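Endoglucanase(Endo-1,4-beta-glucanase)protein (Pseudomonas stutzeri, PDB 6R2J) probably hydrolyses internal beta-1,4-glucosidic bonds of cellulose and related glucans as an endoglucanase of glycoside hydrolase family 5, and binds cellobiose. Local coordinates at residues Q264-D267 / N268-Y272; P227-G230 / V231-R235. All blocks are in the same frame, centred on the assembly; numbering follows the deposited sequence.

Contact 1. Residues Q264-D267 / N268-Y272; sequences QAMD and NLLAY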
loop_
_atom_site.group_PDB
_atom_site.type_symbol
_atom_site.label_atom_id
_atom_site.label_comp_id
_atom_site.label_asym_id
_atom_site.label_seq_id
_atom_site.Cartn_x
_atom_site.Cartn_y
_atom_site.Cartn_z
ATOM N N GLN A 264 6.012 7.587 -19.873
ATOM C CA GLN A 264 7.056 8.553 -19.597
ATOM C C GLN A 264 6.952 9.061 -18.169
ATOM O O GLN A 264 7.966 9.178 -17.473
ATOM C CB GLN A 264 6.955 9.725 -20.546
ATOM C CG GLN A 264 8.290 10.403 -20.685
ATOM C CD GLN A 264 9.279 9.528 -21.427
ATOM O OE1 GLN A 264 8.913 8.851 -22.398
ATOM N NE2 GLN A 264 10.523 9.492 -20.945
ATOM N N ALA A 265 5.723 9.364 -17.723
ATOM C CA ALA A 265 5.470 9.863 -16.380
ATOM C C ALA A 265 5.896 8.869 -15.324
ATOM O O ALA A 265 6.399 9.276 -14.272
ATOM C CB ALA A 265 3.992 10.229 -16.246
ATOM N N MET A 266 5.727 7.568 -15.596
ATOM C CA MET A 266 6.140 6.552 -14.641
ATOM C C MET A 266 7.649 6.478 -14.548
ATOM O O MET A 266 8.197 6.435 -13.446
ATOM C CB MET A 266 5.597 5.202 -15.054
ATOM C CG MET A 266 5.965 4.067 -14.151
ATOM S SD MET A 266 5.023 2.555 -14.507
ATOM C CE MET A 266 5.993 1.272 -13.671
ATOM N N ASP A 267 8.330 6.443 -15.695
ATOM C CA ASP A 267 9.790 6.458 -15.701
ATOM C C ASP A 267 10.352 7.635 -14.896
ATOM O O ASP A 267 11.252 7.470 -14.066
ATOM C CB ASP A 267 10.268 6.524 -17.152
ATOM C CG ASP A 267 11.537 5.696 -17.379
ATOM O OD1 ASP A 267 11.481 4.429 -17.196
ATOM O OD2 ASP A 267 12.571 6.316 -17.758
ATOM N N ASN A 268 9.820 8.828 -15.113
ATOM C CA ASN A 268 10.372 9.970 -14.397
ATOM C C ASN A 268 9.995 9.943 -12.924
ATOM O O ASN A 268 10.774 10.397 -12.080
ATOM C CB ASN A 268 9.879 11.247 -15.048
ATOM C CG ASN A 268 10.424 11.429 -16.420
ATOM O OD1 ASN A 268 11.575 11.069 -16.688
ATOM N ND2 ASN A 268 9.611 11.996 -17.311
ATOM N N LEU A 269 8.797 9.452 -12.596
ATOM C CA LEU A 269 8.433 9.312 -11.188
ATOM C C LEU A 269 9.381 8.354 -10.465
ATOM O O LEU A 269 9.964 8.704 -9.437
ATOM C CB LEU A 269 6.985 8.845 -11.064
ATOM C CG LEU A 269 6.579 8.451 -9.655
ATOM C CD1 LEU A 269 6.515 9.646 -8.692
ATOM C CD2 LEU A 269 5.243 7.677 -9.692
ATOM N N LEU A 270 9.535 7.132 -10.975
ATOM C CA LEU A 270 10.409 6.169 -10.313
ATOM C C LEU A 270 11.840 6.700 -10.181
ATOM O O LEU A 270 12.505 6.449 -9.169
ATOM C CB LEU A 270 10.369 4.829 -11.055
ATOM C CG LEU A 270 9.062 4.034 -10.895
ATOM C CD1 LEU A 270 9.137 2.678 -11.654
ATOM C CD2 LEU A 270 8.689 3.758 -9.456
ATOM N N ALA A 271 12.323 7.447 -11.184
ATOM C CA ALA A 271 13.660 8.021 -11.110
ATOM C C ALA A 271 13.759 8.994 -9.949
ATOM O O ALA A 271 14.717 8.954 -9.167
ATOM C CB ALA A 271 13.986 8.726 -12.432
ATOM N N TYR A 272 12.746 9.858 -9.809
ATOM C CA TYR A 272 12.670 10.806 -8.704
ATOM C C TYR A 272 12.573 10.092 -7.363
ATOM O O TYR A 272 13.200 10.500 -6.381
ATOM C CB TYR A 272 11.435 11.687 -8.906
ATOM C CG TYR A 272 11.137 12.635 -7.777
ATOM C CD1 TYR A 272 12.071 13.593 -7.387
ATOM C CD2 TYR A 272 9.904 12.601 -7.118
ATOM C CE1 TYR A 272 11.810 14.479 -6.363
ATOM C CE2 TYR A 272 9.620 13.494 -6.083
ATOM C CZ TYR A 272 10.577 14.430 -5.710
ATOM O OH TYR A 272 10.310 15.323 -4.700
#
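Met-266 and Leu-270 meet through two different first torsions: CG of Met-266 lies opposite its backbone N and the chain runs on extended, whereas CG of Leu-270 lies anti to its carbonyl carbon (chi1 -72°). The two side chains lie side by side and point the same way, and Met-266 CE comes to 4.0 Å from Leu-270 CD1. Backbone bonds one helical turn long set this spacing; Leu-270 N reaches Met-266 O at 2.9 Å with an N-H...O angle of 177°, almost linear. On another flank, CG of Gln-264 approaches Asn-268 ND2 to 4.0 Å, with the two amide planes turned 52° apart. All of these residues belong to helix 260-276 of the parallel (beta/alpha)8 barrel, which lies between strands 248-252 and 280-285 in the chain. Met-266 also packs on Leu-309 and Met-310 of helix 305-311 and on Tyr-282 of the barrel strand. Asn-268 ND2 is 3.3 Å from Gln-264 O, but the geometry is unsuitable for a hydrogen bond, and ND2 bonds instead to Pro-227 O; an alanine here would probably cost the side-chain link from helix 260-276 to the turn before helix 229-244, leaving Pro-227 O without its amide donor. Asp-267 OD1 has its partners outside this stretch of helix, a salt bridge with Lys-312 NZ and a hydrogen bond with His-313 NE2.

Contact 2. Residues P227-G230 / V231-R235; sequences PMIG and VERAR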
loop_
_atom_site.group_PDB
_atom_site.type_symbol
_atom_site.label_atom_id
_atom_site.label_comp_id
_atom_site.label_asym_id
_atom_site.label_seq_id
_atom_site.Cartn_x
_atom_site.Cartn_y
_atom_site.Cartn_z
ATOM N N PRO A 227 4.953 14.560 -19.010
ATOM C CA PRO A 227 5.950 13.567 -18.558
ATOM C C PRO A 227 6.431 13.768 -17.113
ATOM O O PRO A 227 6.996 12.848 -16.509
ATOM C CB PRO A 227 7.100 13.715 -19.574
ATOM C CG PRO A 227 6.826 15.032 -20.322
ATOM C CD PRO A 227 5.336 15.204 -20.285
ATOM N N MET A 228 6.231 14.947 -16.541
ATOM C CA MET A 228 6.710 15.250 -15.197
ATOM C C MET A 228 5.595 15.326 -14.150
ATOM O O MET A 228 5.864 15.649 -12.981
ATOM C CB MET A 228 7.507 16.566 -15.217
ATOM C CG MET A 228 8.815 16.508 -15.995
ATOM S SD MET A 228 9.973 15.254 -15.368
ATOM C CE MET A 228 10.781 16.106 -14.007
ATOM N N ILE A 229 4.353 15.025 -14.536
ATOM C CA ILE A 229 3.226 15.099 -13.611
ATOM C C ILE A 229 3.438 14.165 -12.433
ATOM O O ILE A 229 3.013 14.466 -11.314
ATOM C CB ILE A 229 1.907 14.874 -14.376
ATOM C CG1 ILE A 229 0.728 15.445 -13.598
ATOM C CG2 ILE A 229 1.624 13.408 -14.624
ATOM C CD1 ILE A 229 0.872 16.894 -13.199
ATOM N N GLY A 230 4.141 13.058 -12.632
ATOM C CA GLY A 230 4.403 12.190 -11.512
ATOM C C GLY A 230 5.349 12.841 -10.526
ATOM O O GLY A 230 5.135 12.785 -9.318
ATOM N N VAL A 231 6.407 13.479 -11.026
ATOM C CA VAL A 231 7.336 14.159 -10.123
ATOM C C VAL A 231 6.665 15.356 -9.441
ATOM O O VAL A 231 6.896 15.635 -8.250
ATOM C CB VAL A 231 8.616 14.576 -10.864
ATOM C CG1 VAL A 231 9.477 15.391 -9.891
ATOM C CG2 VAL A 231 9.358 13.384 -11.437
ATOM N N GLU A 232 5.838 16.083 -10.188
ATOM C CA GLU A 232 5.151 17.235 -9.630
ATOM C C GLU A 232 4.161 16.827 -8.549
ATOM O O GLU A 232 3.995 17.560 -7.574
ATOM C CB GLU A 232 4.452 17.977 -10.757
ATOM C CG GLU A 232 5.408 18.613 -11.754
ATOM C CD GLU A 232 4.736 18.948 -13.092
ATOM O OE1 GLU A 232 3.467 18.969 -13.171
ATOM O OE2 GLU A 232 5.494 19.225 -14.072
ATOM N N ARG A 233 3.493 15.679 -8.703
ATOM C CA ARG A 233 2.563 15.196 -7.698
ATOM C C ARG A 233 3.275 14.496 -6.550
ATOM O O ARG A 233 2.735 14.436 -5.447
ATOM C CB ARG A 233 1.479 14.324 -8.362
ATOM C CG ARG A 233 0.563 15.156 -9.268
ATOM C CD ARG A 233 -0.567 14.380 -9.909
ATOM N NE ARG A 233 -1.379 15.268 -10.754
ATOM C CZ ARG A 233 -2.382 14.873 -11.535
ATOM N NH1 ARG A 233 -2.710 13.602 -11.606
ATOM N NH2 ARG A 233 -3.066 15.747 -12.245
ATOM N N ALA A 234 4.495 14.015 -6.751
ATOM C CA ALA A 234 5.219 13.436 -5.625
ATOM C C ALA A 234 5.842 14.512 -4.745
ATOM O O ALA A 234 5.881 14.374 -3.512
ATOM C CB ALA A 234 6.296 12.489 -6.142
ATOM N N ARG A 235 6.331 15.585 -5.365
ATOM C CA ARG A 235 7.199 16.537 -4.663
ATOM C C ARG A 235 6.545 17.178 -3.441
ATOM O O ARG A 235 7.224 17.302 -2.409
ATOM C CB ARG A 235 7.688 17.596 -5.665
ATOM C CG ARG A 235 8.551 18.696 -5.098
ATOM C CD ARG A 235 8.822 19.759 -6.163
ATOM N NE ARG A 235 9.173 19.225 -7.486
ATOM C CZ ARG A 235 8.495 19.470 -8.613
ATOM N NH1 ARG A 235 7.395 20.237 -8.595
ATOM N NH2 ARG A 235 8.926 18.954 -9.775
HETATM O O HOH W 1 6.566 12.010 -13.828
#
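Ile-229 lies over one face of the Arg-233 guanidinium, its CG1 standing 3.5 Å above the plane and displaced toward the rim. Between these two side chains the closest atoms are Ile-229 CG1 and Arg-233 NE, 3.5 Å apart. The isoleucine's first torsion (chi1 -159°), which sets CG1 opposite the backbone N, brings that atom over the group. The two side chains cross at a slant, the arginine being extended from CG to NE. Ile-229 CD1 also meets the carboxylate of Glu-232, with OE1 at 3.3 Å, and those two side chains cross at about a right angle. Elsewhere on the turn Met-228, bent at chi2 and chi3, brings CE to 4.0 Å from Val-231 CG2.

The first turn of helix 229-244 supplies the framework. Glu-232 N donates to Met-228 O over 2.8 Å, with the donor almost in line with the carbonyl bond (C=O...N angle 165°). Arg-233 N and Ala-234 N continue the series to Ile-229 O and Gly-230 O. A water spans the helix start, donating to Pro-227 O just before it at 2.8 Å and accepting from Val-231 N in its first turn at 3.2 Å.

Farther out, Arg-233 NH1 is hydrogen-bonded to the carbonyls of Asp-210 and Tyr-208, and the guanidinium makes a cation-pi contact with Phe-213. Tyr-208 and Phe-213 belong to the glycan pocket, so Arg-233 is a second-shell residue that probably helps hold the segment carrying them. The two carbonyl oxygens and the ring of Phe-213 probably stabilise its positive charge, and the NH1 bonds, together with the aliphatic cover of Ile-229, probably limit how far the guanidinium can turn.

Overall arrangement
Contact 2 comes first along the chain, at the start of helix 229-244, and contact 1 lies on helix 260-276, the next helix of the barrel; their centres are 8 Å apart. A probable hydrogen bond of 2.9 Å from Asn-268 ND2 to Pro-227 O joins them. Packing adds to it: Tyr-272 lies against the neighbouring helix, with CE2 at 3.5 Å from Ala-234 CB, and Asn-268 O is 3.4 Å from Val-231 CG2. Both contacts are near the bound cellobiose without belonging to its pocket: the Arg-233 side chain of contact 2 is about 8 Å from a glucose unit, and the Leu-269 side chain of contact 1 about 11 Å.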